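PDB 1QO8: probable fumarate reductase Ifc3 from Shewanella frigidimarina, which catalyses the essentially one-way reduction of fumarate to succinate, using FAD and four covalently bound c-type hemes, and may take part in electron transport to ferric iron. Local coordinates for residues I415-L420 with P481-Q486; E434-G439 with P488-K493; L370-V375 with A424-G429; V381-D386 with A454-T459. All blocks are in the same frame, centred on the assembly; numbering follows the deposited sequence.

Interaction 1 (I415-L420 with P481-Q486); sequences IFDNQL and PLNMTQ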
loop_
_atom_site.group_PDB
_atom_site.type_symbol
_atom_site.label_atom_id
_atom_site.label_comp_id
_atom_site.label_asym_id
_atom_site.label_seq_id
_atom_site.Cartn_x
_atom_site.Cartn_y
_atom_site.Cartn_z
ATOM N N ILE A 415 29.747 2.998 21.506
ATOM C CA ILE A 415 31.060 3.402 22.084
ATOM C C ILE A 415 31.472 2.519 23.248
ATOM O O ILE A 415 30.521 1.993 23.811
ATOM C CB ILE A 415 30.848 4.842 22.498
ATOM C CG1 ILE A 415 31.511 5.491 21.281
ATOM C CG2 ILE A 415 31.013 5.715 23.738
ATOM C CD1 ILE A 415 30.504 6.383 20.673
ATOM N N PHE A 416 32.760 2.183 23.354
ATOM C CA PHE A 416 33.146 1.237 24.399
ATOM C C PHE A 416 34.660 1.344 24.566
ATOM O O PHE A 416 35.281 2.027 23.734
ATOM C CB PHE A 416 32.665 -0.198 24.242
ATOM C CG PHE A 416 32.996 -0.713 22.856
ATOM C CD1 PHE A 416 34.260 -1.214 22.566
ATOM C CD2 PHE A 416 32.026 -0.581 21.835
ATOM C CE1 PHE A 416 34.486 -1.675 21.247
ATOM C CE2 PHE A 416 32.272 -1.058 20.538
ATOM C CZ PHE A 416 33.512 -1.583 20.244
ATOM N N ASP A 417 35.226 0.717 25.628
ATOM C CA ASP A 417 36.702 0.904 25.752
ATOM C C ASP A 417 37.297 -0.461 25.599
ATOM O O ASP A 417 36.531 -1.400 25.275
ATOM C CB ASP A 417 36.974 1.571 27.116
ATOM C CG ASP A 417 36.819 0.616 28.293
ATOM O OD1 ASP A 417 36.206 -0.490 28.235
ATOM O OD2 ASP A 417 37.346 0.991 29.387
ATOM N N ASN A 418 38.562 -0.743 25.857
ATOM C CA ASN A 418 39.273 -2.021 25.754
ATOM C C ASN A 418 38.754 -3.098 26.614
ATOM O O ASN A 418 38.980 -4.283 26.325
ATOM C CB ASN A 418 40.793 -1.853 26.040
ATOM C CG ASN A 418 41.760 -3.011 26.016
ATOM O OD1 ASN A 418 42.972 -3.092 25.790
ATOM N ND2 ASN A 418 41.423 -4.297 26.217
ATOM N N GLN A 419 37.975 -2.804 27.714
ATOM C CA GLN A 419 37.424 -3.915 28.487
ATOM C C GLN A 419 36.392 -4.646 27.671
ATOM O O GLN A 419 36.168 -5.871 27.637
ATOM C CB GLN A 419 36.823 -3.472 29.882
ATOM C CG GLN A 419 37.605 -2.364 30.577
ATOM C CD GLN A 419 36.836 -1.750 31.757
ATOM O OE1 GLN A 419 36.452 -2.402 32.738
ATOM N NE2 GLN A 419 36.427 -0.505 31.657
ATOM N N LEU A 420 35.476 -3.833 27.024
ATOM C CA LEU A 420 34.472 -4.505 26.211
ATOM C C LEU A 420 35.216 -5.189 25.045
ATOM O O LEU A 420 34.872 -6.287 24.732
ATOM C CB LEU A 420 33.416 -3.532 25.590
ATOM C CG LEU A 420 32.151 -4.222 25.097
ATOM C CD1 LEU A 420 30.933 -3.274 25.322
ATOM C CD2 LEU A 420 32.180 -4.527 23.581
ATOM N N PRO A 481 27.673 -2.382 33.070
ATOM C CA PRO A 481 28.631 -3.402 33.483
ATOM C C PRO A 481 29.996 -2.867 33.228
ATOM O O PRO A 481 30.905 -3.503 33.746
ATOM C CB PRO A 481 28.344 -4.709 32.835
ATOM C CG PRO A 481 27.164 -4.407 31.941
ATOM C CD PRO A 481 26.602 -3.046 32.205
ATOM N N LEU A 482 30.253 -1.747 32.616
ATOM C CA LEU A 482 31.657 -1.470 32.308
ATOM C C LEU A 482 31.595 0.017 32.147
ATOM O O LEU A 482 30.658 0.513 31.544
ATOM C CB LEU A 482 32.014 -2.036 30.857
ATOM C CG LEU A 482 32.187 -3.538 30.668
ATOM C CD1 LEU A 482 32.615 -4.013 29.216
ATOM C CD2 LEU A 482 33.272 -4.072 31.619
ATOM N N ASN A 483 32.624 0.700 32.510
ATOM C CA ASN A 483 32.855 2.090 32.292
ATOM C C ASN A 483 33.820 2.200 31.110
ATOM O O ASN A 483 34.197 1.177 30.539
ATOM C CB ASN A 483 33.685 2.477 33.554
ATOM C CG ASN A 483 34.937 1.589 33.390
ATOM O OD1 ASN A 483 34.827 0.354 33.263
ATOM N ND2 ASN A 483 36.165 1.931 33.350
ATOM N N MET A 484 34.312 3.369 30.859
ATOM C CA MET A 484 35.189 3.701 29.757
ATOM C C MET A 484 36.388 4.407 30.404
ATOM O O MET A 484 36.390 5.632 30.578
ATOM C CB MET A 484 34.420 4.579 28.751
ATOM C CG MET A 484 33.388 3.737 27.972
ATOM S SD MET A 484 32.485 4.693 26.711
ATOM C CE MET A 484 33.841 5.089 25.654
ATOM N N THR A 485 37.374 3.617 30.777
ATOM C CA THR A 485 38.601 4.092 31.403
ATOM C C THR A 485 39.798 3.370 30.832
ATOM O O THR A 485 40.905 3.848 31.133
ATOM C CB THR A 485 38.603 3.695 32.919
ATOM O OG1 THR A 485 38.283 2.301 32.967
ATOM C CG2 THR A 485 37.563 4.435 33.724
ATOM N N GLN A 486 39.641 2.286 30.036
ATOM C CA GLN A 486 40.868 1.613 29.573
ATOM C C GLN A 486 41.047 1.688 28.060
ATOM O O GLN A 486 40.187 1.367 27.196
ATOM C CB GLN A 486 40.770 0.163 30.012
ATOM C CG GLN A 486 40.742 -0.024 31.548
ATOM C CD GLN A 486 40.836 -1.509 31.848
ATOM O OE1 GLN A 486 41.339 -2.230 30.978
ATOM N NE2 GLN A 486 40.362 -1.977 32.989
HETATM O O HOH W 1 33.442 -0.192 27.590
#
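Asp-417 turns its carboxylate toward the loop 481-486 from the N-cap position of helix 418-423, where strand 412-417 gives way to the helix, and shows how one capping residue can serve a helix and a neighbouring loop at once. Its CG sits between the backbone N and the carbonyl carbon (chi1 74°), a rotation that lets the two oxygens divide the work. OD1 does the capping, met by Gln-419 N from above the carboxylate plane. OD2 is gripped by three N-H groups. Gln-486 N lies 2.7 Å from Asp-417 OD2 and Thr-485 N 3.0 Å from it, both on its anti side and tilted from the carboxylate plane; Gln-419 NE2 takes the syn lone pair of Asp-417 OD2 at 2.9 Å, with an almost straight N-H. Asn-418 N returns a bond to Gln-486 O at 3.0 Å. These donors, with the helix N terminus, would be expected to stabilise the negative charge. Replacing Asp-417 by a leucine would probably leave the amides of Thr-485 and Gln-486 without their shared acceptor and the amide of Gln-419 without the bond that fixes its rotation on that side.

That amide is stacked on the amide of Gln-486, the planes only 9° apart, although the two side chains cross at about a right angle; Gln-419 CG comes 3.6 Å from Gln-486 CD. Leu-482 lies against the first helical turn, CD1 3.7 Å from Leu-420 CB, while CD2 lies beside Gln-419. At the strand end Met-484, bent at chi3, crosses Ile-415 roughly perpendicularly, its SD 3.5 Å from Ile-415 CG2.

Interaction 2 (E434-G439 with P488-K493); sequences EMLYKG and PYYAVK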
loop_
_atom_site.group_PDB
_atom_site.type_symbol
_atom_site.label_atom_id
_atom_site.label_comp_id
_atom_site.label_asym_id
_atom_site.label_seq_id
_atom_site.Cartn_x
_atom_site.Cartn_y
_atom_site.Cartn_z
ATOM N N GLU A 434 36.996 -3.392 9.630
ATOM C CA GLU A 434 37.293 -1.989 9.668
ATOM C C GLU A 434 36.068 -1.143 9.983
ATOM O O GLU A 434 36.047 0.057 9.662
ATOM C CB GLU A 434 37.968 -1.514 8.334
ATOM C CG GLU A 434 39.206 -2.341 7.958
ATOM C CD GLU A 434 39.760 -1.951 6.587
ATOM O OE1 GLU A 434 39.465 -0.952 5.905
ATOM O OE2 GLU A 434 40.653 -2.624 6.093
ATOM N N MET A 435 35.174 -1.624 10.840
ATOM C CA MET A 435 34.043 -0.763 11.250
ATOM C C MET A 435 34.268 0.141 12.450
ATOM O O MET A 435 33.527 1.124 12.732
ATOM C CB MET A 435 32.896 -1.764 11.503
ATOM C CG MET A 435 32.396 -2.307 10.112
ATOM S SD MET A 435 31.247 -3.663 10.601
ATOM C CE MET A 435 29.822 -2.685 11.163
ATOM N N LEU A 436 35.352 -0.152 13.190
ATOM C CA LEU A 436 35.541 0.658 14.440
ATOM C C LEU A 436 36.444 1.836 14.227
ATOM O O LEU A 436 37.612 1.638 13.788
ATOM C CB LEU A 436 36.217 -0.237 15.491
ATOM C CG LEU A 436 35.460 -1.513 15.834
ATOM C CD1 LEU A 436 36.130 -2.100 17.058
ATOM C CD2 LEU A 436 33.939 -1.211 15.924
ATOM N N TYR A 437 36.018 3.030 14.607
ATOM C CA TYR A 437 36.929 4.139 14.837
ATOM C C TYR A 437 37.636 3.948 16.189
ATOM O O TYR A 437 37.034 3.322 17.075
ATOM C CB TYR A 437 36.127 5.443 14.925
ATOM C CG TYR A 437 35.569 5.874 13.566
ATOM C CD1 TYR A 437 34.563 5.196 12.927
ATOM C CD2 TYR A 437 36.089 7.029 12.972
ATOM C CE1 TYR A 437 34.045 5.617 11.702
ATOM C CE2 TYR A 437 35.610 7.473 11.739
ATOM C CZ TYR A 437 34.613 6.756 11.123
ATOM O OH TYR A 437 34.157 7.227 9.899
ATOM N N LYS A 438 38.842 4.482 16.363
ATOM C CA LYS A 438 39.485 4.240 17.658
ATOM C C LYS A 438 40.401 5.381 18.040
ATOM O O LYS A 438 40.723 6.166 17.176
ATOM C CB LYS A 438 40.248 2.945 17.752
ATOM C CG LYS A 438 41.307 2.697 16.726
ATOM C CD LYS A 438 41.714 1.206 16.749
ATOM C CE LYS A 438 40.571 0.353 16.190
ATOM N NZ LYS A 438 41.067 -0.777 15.342
ATOM N N GLY A 439 40.617 5.559 19.327
ATOM C CA GLY A 439 41.445 6.703 19.777
ATOM C C GLY A 439 42.209 6.093 20.993
ATOM O O GLY A 439 41.646 5.307 21.762
ATOM N N PRO A 488 42.346 1.275 24.204
ATOM C CA PRO A 488 41.985 2.285 23.249
ATOM C C PRO A 488 40.463 2.477 23.481
ATOM O O PRO A 488 39.826 1.590 24.047
ATOM C CB PRO A 488 42.262 1.884 21.826
ATOM C CG PRO A 488 42.987 0.597 21.896
ATOM C CD PRO A 488 42.958 0.237 23.344
ATOM N N TYR A 489 39.883 3.552 23.008
ATOM C CA TYR A 489 38.447 3.751 22.998
ATOM C C TYR A 489 37.919 3.602 21.557
ATOM O O TYR A 489 38.653 3.916 20.637
ATOM C CB TYR A 489 38.060 5.119 23.560
ATOM C CG TYR A 489 38.630 5.292 24.984
ATOM C CD1 TYR A 489 39.903 5.771 25.159
ATOM C CD2 TYR A 489 37.905 4.923 26.071
ATOM C CE1 TYR A 489 40.411 5.892 26.470
ATOM C CE2 TYR A 489 38.373 5.062 27.368
ATOM C CZ TYR A 489 39.651 5.558 27.542
ATOM O OH TYR A 489 40.125 5.654 28.834
ATOM N N TYR A 490 36.721 3.038 21.412
ATOM C CA TYR A 490 36.230 2.610 20.117
ATOM C C TYR A 490 34.855 3.198 19.810
ATOM O O TYR A 490 34.112 3.414 20.768
ATOM C CB TYR A 490 36.011 1.091 20.141
ATOM C CG TYR A 490 37.326 0.340 20.224
ATOM C CD1 TYR A 490 38.086 0.005 19.115
ATOM C CD2 TYR A 490 37.802 -0.003 21.502
ATOM C CE1 TYR A 490 39.298 -0.674 19.271
ATOM C CE2 TYR A 490 38.981 -0.693 21.677
ATOM C CZ TYR A 490 39.708 -1.025 20.543
ATOM O OH TYR A 490 40.886 -1.705 20.732
ATOM N N ALA A 491 34.546 3.327 18.507
ATOM C CA ALA A 491 33.157 3.634 18.129
ATOM C C ALA A 491 32.750 3.006 16.777
ATOM O O ALA A 491 33.573 2.952 15.850
ATOM C CB ALA A 491 32.990 5.132 17.984
ATOM N N VAL A 492 31.456 2.666 16.668
ATOM C CA VAL A 492 30.922 2.217 15.414
ATOM C C VAL A 492 29.709 3.125 15.025
ATOM O O VAL A 492 28.869 3.362 15.911
ATOM C CB VAL A 492 30.110 0.937 15.333
ATOM C CG1 VAL A 492 30.326 0.247 13.982
ATOM C CG2 VAL A 492 30.067 0.106 16.568
ATOM N N LYS A 493 29.656 3.521 13.756
ATOM C CA LYS A 493 28.545 4.401 13.365
ATOM C C LYS A 493 27.311 3.630 12.951
ATOM O O LYS A 493 27.443 2.668 12.194
ATOM C CB LYS A 493 29.037 5.327 12.252
ATOM C CG LYS A 493 28.044 6.434 11.859
ATOM C CD LYS A 493 28.852 7.238 10.799
ATOM C CE LYS A 493 28.336 8.578 10.448
ATOM N NZ LYS A 493 29.257 9.179 9.365
HETATM O O HOH W 2 31.617 2.729 11.836
#
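Leu-436 and Tyr-490 both place CG beside the backbone N, anti to the carbonyl carbon (chi1 -58° and -69°), and this shared choice brings Leu-436 CD1 within 3.5 Å of Tyr-490 CD1. Lys-438 differs: its CG lies between the backbone N and the carbonyl carbon (chi1 55°), and further bends at chi3 and chi4 lay the chain alongside the tyrosine, pointing the same way, with Lys-438 CE at the ring edge 3.5 Å from Tyr-490 CE1. The ammonium group beyond is held by a salt bridge to Asp-431. Tyr-490 also stacks on Tyr-421, and with an alanine in its place the methyl of Leu-436 and the aliphatic end of Lys-438 would probably lose the surface they pack on, leaving a gap between them and Tyr-421.

Beneath these side chains the backbones are joined in two hydrogen-bonded pairs, Tyr-437 with Ala-491 and Gly-439 with Tyr-489. Tyr-437 N meets Ala-491 O at 2.7 Å, and Tyr-489 N meets Gly-439 O at 2.8 Å. Between them Lys-438 and Tyr-490 form the non-hydrogen-bonded pair, and Lys-438 CA makes a CA-H...O contact of 3.1 Å with Tyr-489 O. Beyond the ladder a water takes over, donating to Met-435 O at 2.7 Å and accepting from Lys-493 N, while Val-492 CG1 packs against Met-435 CB. Glu-434, at positive phi, closes the preceding helix in a Schellman motif, so the chain passes from helix end to strand 437-439 and joins strand 489-505 as an antiparallel ladder of the mixed sheet in this flavoprotein.

Interaction 3 (L370-V375 with A424-G429); sequences LISETV and AKMVRG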
loop_
_atom_site.group_PDB
_atom_site.type_symbol
_atom_site.label_atom_id
_atom_site.label_comp_id
_atom_site.label_asym_id
_atom_site.label_seq_id
_atom_site.Cartn_x
_atom_site.Cartn_y
_atom_site.Cartn_z
ATOM N N LEU A 370 24.507 -5.552 10.505
ATOM C CA LEU A 370 23.806 -5.534 11.757
ATOM C C LEU A 370 24.822 -5.347 12.929
ATOM O O LEU A 370 25.814 -6.099 12.955
ATOM C CB LEU A 370 23.010 -6.811 11.987
ATOM C CG LEU A 370 21.844 -7.273 11.098
ATOM C CD1 LEU A 370 20.724 -7.961 11.908
ATOM C CD2 LEU A 370 21.144 -6.224 10.266
ATOM N N ILE A 371 24.760 -4.281 13.681
ATOM C CA ILE A 371 25.465 -4.290 15.010
ATOM C C ILE A 371 24.482 -4.866 16.003
ATOM O O ILE A 371 23.402 -4.348 16.243
ATOM C CB ILE A 371 26.036 -2.923 15.335
ATOM C CG1 ILE A 371 27.175 -2.654 14.323
ATOM C CG2 ILE A 371 26.699 -2.933 16.738
ATOM C CD1 ILE A 371 26.707 -1.649 13.318
ATOM N N SER A 372 24.767 -6.075 16.464
ATOM C CA SER A 372 24.001 -6.788 17.413
ATOM C C SER A 372 23.679 -5.950 18.685
ATOM O O SER A 372 24.491 -5.197 19.225
ATOM C CB SER A 372 24.823 -8.015 17.901
ATOM O OG SER A 372 23.946 -8.668 18.807
ATOM N N GLU A 373 22.469 -6.094 19.145
ATOM C CA GLU A 373 21.993 -5.443 20.410
ATOM C C GLU A 373 22.794 -5.937 21.589
ATOM O O GLU A 373 23.034 -5.151 22.522
ATOM C CB GLU A 373 20.488 -5.648 20.498
ATOM C CG GLU A 373 20.114 -7.064 20.926
ATOM C CD GLU A 373 18.607 -7.246 20.781
ATOM O OE1 GLU A 373 17.927 -6.283 20.317
ATOM O OE2 GLU A 373 18.040 -8.289 21.103
ATOM N N THR A 374 23.469 -7.097 21.509
ATOM C CA THR A 374 24.335 -7.590 22.561
ATOM C C THR A 374 25.578 -6.724 22.725
ATOM O O THR A 374 26.195 -6.814 23.831
ATOM C CB THR A 374 24.725 -9.059 22.410
ATOM O OG1 THR A 374 25.717 -9.241 21.403
ATOM C CG2 THR A 374 23.547 -9.960 22.073
ATOM N N VAL A 375 25.940 -5.851 21.776
ATOM C CA VAL A 375 26.991 -4.883 21.999
ATOM C C VAL A 375 26.611 -3.929 23.153
ATOM O O VAL A 375 27.476 -3.713 24.024
ATOM C CB VAL A 375 27.514 -4.093 20.806
ATOM C CG1 VAL A 375 28.725 -3.224 21.131
ATOM C CG2 VAL A 375 27.953 -5.087 19.684
ATOM N N ALA A 424 34.693 -9.305 24.083
ATOM C CA ALA A 424 33.631 -9.668 23.107
ATOM C C ALA A 424 34.268 -9.768 21.701
ATOM O O ALA A 424 34.569 -8.766 21.058
ATOM C CB ALA A 424 32.592 -8.594 23.064
ATOM N N LYS A 425 34.546 -10.984 21.320
ATOM C CA LYS A 425 35.089 -11.369 20.023
ATOM C C LYS A 425 34.177 -10.892 18.868
ATOM O O LYS A 425 34.714 -10.418 17.872
ATOM C CB LYS A 425 35.211 -12.880 20.063
ATOM C CG LYS A 425 33.871 -13.628 19.985
ATOM C CD LYS A 425 34.184 -15.119 20.143
ATOM C CE LYS A 425 32.984 -15.971 19.728
ATOM N NZ LYS A 425 32.057 -15.951 20.895
ATOM N N MET A 426 32.862 -10.765 19.088
ATOM C CA MET A 426 32.011 -10.068 18.098
ATOM C C MET A 426 32.459 -8.682 17.764
ATOM O O MET A 426 32.669 -8.335 16.594
ATOM C CB MET A 426 30.568 -10.060 18.600
ATOM C CG MET A 426 29.633 -9.189 17.767
ATOM S SD MET A 426 27.990 -9.125 18.518
ATOM C CE MET A 426 27.583 -10.854 18.691
ATOM N N VAL A 427 32.977 -7.844 18.623
ATOM C CA VAL A 427 33.348 -6.475 18.274
ATOM C C VAL A 427 34.735 -6.481 17.675
ATOM O O VAL A 427 35.137 -5.577 16.881
ATOM C CB VAL A 427 33.259 -5.796 19.679
ATOM C CG1 VAL A 427 34.294 -4.750 19.861
ATOM C CG2 VAL A 427 31.796 -5.441 20.059
ATOM N N ARG A 428 35.555 -7.464 18.061
ATOM C CA ARG A 428 36.858 -7.669 17.394
ATOM C C ARG A 428 36.588 -8.030 15.890
ATOM O O ARG A 428 37.319 -7.517 15.064
ATOM C CB ARG A 428 37.673 -8.722 18.105
ATOM C CG ARG A 428 39.033 -9.316 17.920
ATOM C CD ARG A 428 39.754 -9.679 19.254
ATOM N NE ARG A 428 39.042 -9.736 20.524
ATOM C CZ ARG A 428 38.489 -10.634 21.332
ATOM N NH1 ARG A 428 38.428 -11.979 21.215
ATOM N NH2 ARG A 428 37.878 -10.181 22.471
ATOM N N GLY A 429 35.575 -8.782 15.609
ATOM C CA GLY A 429 35.132 -9.080 14.209
ATOM C C GLY A 429 34.753 -7.759 13.537
ATOM O O GLY A 429 35.152 -7.574 12.367
#
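Val-375 N bonds to Ser-372 O at 3.0 Å, closing the turn that leads into helix 374-377, and the same serine caps that turn with its side chain. Ser-372 OG stands anti to its own backbone nitrogen (chi1 -178°), from where it accepts from Thr-374 N at 3.2 Å. Between 370-375 and 424-429 the contact is van der Waals packing.

Met-426 supplies most of it. Its chain runs out extended and bends only at chi3 (-54°), which lets SD approach Ser-372 CB to 3.4 Å and swings the methyl toward the threonine, CE lying 3.7 Å from Thr-374 OG1; the two side chains meet at about a right angle. One helical position on, Val-427 sets a single methyl against both branches of Val-375, its CG2 3.9 Å from Val-375 CG1 and equally far from CG2. This pair is buried, whereas Met-426 remains at the surface.

A second tie comes from the same helix, where the hydroxyl of Tyr-430 is hydrogen-bonded to Ser-372 N. Glu-373, its CB directed away from helix 425-432, forms a salt bridge with Arg-397, the probable proton donor. Met-426 and Val-427 thus pack against a helix-capping turn whose Ser-372 and Glu-373 probably bind fumarate and succinate, as in related fumarate reductases.

Interaction 4 (V381-D386 with A454-T459); sequences VMVNKD and ADLAKT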
loop_
_atom_site.group_PDB
_atom_site.type_symbol
_atom_site.label_atom_id
_atom_site.label_comp_id
_atom_site.label_asym_id
_atom_site.label_seq_id
_atom_site.Cartn_x
_atom_site.Cartn_y
_atom_site.Cartn_z
ATOM N N VAL A 381 27.922 2.047 25.363
ATOM C CA VAL A 381 27.206 3.275 25.425
ATOM C C VAL A 381 26.801 3.732 23.989
ATOM O O VAL A 381 27.550 3.420 23.076
ATOM C CB VAL A 381 28.164 4.319 26.030
ATOM C CG1 VAL A 381 27.658 5.757 26.032
ATOM C CG2 VAL A 381 28.473 3.900 27.483
ATOM N N MET A 382 25.682 4.469 23.900
ATOM C CA MET A 382 25.237 5.032 22.632
ATOM C C MET A 382 25.097 6.536 22.778
ATOM O O MET A 382 24.424 6.993 23.689
ATOM C CB MET A 382 23.922 4.380 22.171
ATOM C CG MET A 382 23.562 4.784 20.712
ATOM S SD MET A 382 22.181 3.778 20.111
ATOM C CE MET A 382 20.907 4.096 21.316
ATOM N N VAL A 383 25.749 7.208 21.842
ATOM C CA VAL A 383 25.933 8.648 21.851
ATOM C C VAL A 383 25.558 9.233 20.465
ATOM O O VAL A 383 25.642 8.530 19.431
ATOM C CB VAL A 383 27.398 8.718 22.259
ATOM C CG1 VAL A 383 28.401 9.303 21.336
ATOM C CG2 VAL A 383 27.585 9.084 23.729
ATOM N N ASN A 384 25.081 10.463 20.463
ATOM C CA ASN A 384 24.665 11.048 19.164
ATOM C C ASN A 384 25.879 11.648 18.479
ATOM O O ASN A 384 27.007 11.461 18.997
ATOM C CB ASN A 384 23.530 12.030 19.374
ATOM C CG ASN A 384 23.943 13.272 20.131
ATOM O OD1 ASN A 384 25.129 13.578 20.409
ATOM N ND2 ASN A 384 22.855 13.977 20.431
ATOM N N LYS A 385 25.714 12.299 17.331
ATOM C CA LYS A 385 26.865 12.892 16.625
ATOM C C LYS A 385 27.703 13.880 17.410
ATOM O O LYS A 385 28.883 14.150 17.097
ATOM C CB LYS A 385 26.267 13.608 15.376
ATOM C CG LYS A 385 26.831 14.956 15.017
ATOM C CD LYS A 385 26.136 15.684 13.877
ATOM C CE LYS A 385 26.802 17.054 13.683
ATOM N NZ LYS A 385 26.271 17.996 14.755
ATOM N N ASP A 386 27.170 14.585 18.379
ATOM C CA ASP A 386 27.859 15.445 19.305
ATOM C C ASP A 386 28.605 14.706 20.428
ATOM O O ASP A 386 29.550 15.288 21.008
ATOM C CB ASP A 386 26.894 16.435 19.992
ATOM C CG ASP A 386 26.268 17.368 18.945
ATOM O OD1 ASP A 386 26.909 17.691 17.931
ATOM O OD2 ASP A 386 25.086 17.749 19.157
ATOM N N ALA A 454 34.316 18.299 24.317
ATOM C CA ALA A 454 33.737 18.563 25.647
ATOM C C ALA A 454 32.471 17.788 25.952
ATOM O O ALA A 454 32.150 17.279 27.054
ATOM C CB ALA A 454 33.584 20.084 25.738
ATOM N N ASP A 455 31.621 17.629 24.945
ATOM C CA ASP A 455 30.421 16.785 25.154
ATOM C C ASP A 455 30.821 15.318 25.385
ATOM O O ASP A 455 30.348 14.736 26.376
ATOM C CB ASP A 455 29.425 16.956 24.031
ATOM C CG ASP A 455 28.876 18.341 23.853
ATOM O OD1 ASP A 455 29.507 19.392 24.130
ATOM O OD2 ASP A 455 27.697 18.422 23.434
ATOM N N LEU A 456 31.704 14.744 24.586
ATOM C CA LEU A 456 32.062 13.337 24.792
ATOM C C LEU A 456 32.730 13.096 26.156
ATOM O O LEU A 456 32.409 12.103 26.803
ATOM C CB LEU A 456 32.995 12.736 23.742
ATOM C CG LEU A 456 33.222 11.228 23.856
ATOM C CD1 LEU A 456 31.935 10.381 23.784
ATOM C CD2 LEU A 456 34.186 10.739 22.811
ATOM N N ALA A 457 33.730 13.922 26.500
ATOM C CA ALA A 457 34.400 13.830 27.788
ATOM C C ALA A 457 33.430 14.027 28.952
ATOM O O ALA A 457 33.548 13.338 29.920
ATOM C CB ALA A 457 35.461 14.958 27.950
ATOM N N LYS A 458 32.393 14.889 28.792
ATOM C CA LYS A 458 31.404 14.952 29.854
ATOM C C LYS A 458 30.582 13.677 29.926
ATOM O O LYS A 458 30.152 13.208 30.978
ATOM C CB LYS A 458 30.526 16.199 29.634
ATOM C CG LYS A 458 29.372 16.194 30.633
ATOM C CD LYS A 458 28.380 17.323 30.512
ATOM C CE LYS A 458 27.427 17.393 31.724
ATOM N NZ LYS A 458 28.219 17.302 33.030
ATOM N N THR A 459 30.219 13.125 28.731
ATOM C CA THR A 459 29.471 11.874 28.755
ATOM C C THR A 459 30.239 10.747 29.460
ATOM O O THR A 459 29.623 10.016 30.199
ATOM C CB THR A 459 29.138 11.414 27.307
ATOM O OG1 THR A 459 28.255 12.443 26.836
ATOM C CG2 THR A 459 28.541 10.029 27.329
#
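Asp-386 and Asp-455 mark the nearest backbone approach, their CA atoms 6.5 Å apart where the chain leaving strand 381-383 turns past helix 453-469, and there Asp-386 O rests 3.5 Å from Asp-455 CB. The two carboxylates stay apart, with Asp-386 OD2 5.1 Å from Asp-455 OD2, and each has a partner of its own. Lys-385 NZ forms a salt bridge with Asp-386 OD1 at 3.3 Å, reaching it on the syn side, while Asp-455 OD2 is hydrogen-bonded to Asn-388. These partners would be expected to ease the repulsion between the like charges. Asn-384 OD1 accepts from Asn-388 N and, weakly, from Asp-386 N, the latter consistent with an Asx turn.

The contact is a case of helix-on-sheet packing: helix 453-469 lies against strand 381-383, a member of the mixed sheet, with strand 412-417 as its antiparallel neighbour. Val-383 is the strand residue that meets the helix, and its two branches find different partners. Val-383 CG2 touches Thr-459 CG2 at 3.8 Å, whereas Val-383 CG1 stands 4.4 Å from Leu-456 CD1. The threonine is turned to serve two surroundings. Its OG1 sits beside the backbone N (chi1 -65°), which puts CG2 on the valine, and the buried hydroxyl is hydrogen-bonded to Gly-387 O, with Asp-455 O also 3.1 Å from Thr-459 OG1. Leu-456 continues the apolar seam onto Val-442 and Ala-446 of helix 442-448.

How the interactions relate
From the N terminus, 370-375 opens interaction 3, 381-386 opens interaction 4 and 415-420 opens interaction 1. Interaction 3 closes first, at 424-429, before 434-439 opens interaction 2; those two are therefore in series. Interactions 4, 1 and 2 then close in the order they opened, at 454-459, 481-486 and 488-493, so that these three loops all cross one another, none nests, and interaction 3 crosses 4 and 1. Strand 412-417 joins them, with Ile-415 N probably bonded to Val-381 O and Phe-416 O probably to Tyr-490 N. Phe-416 of the sheet and Leu-420 of helix 418-423 pack on Val-427, tying both to helix 425-432, which rests on the turn that probably binds substrate.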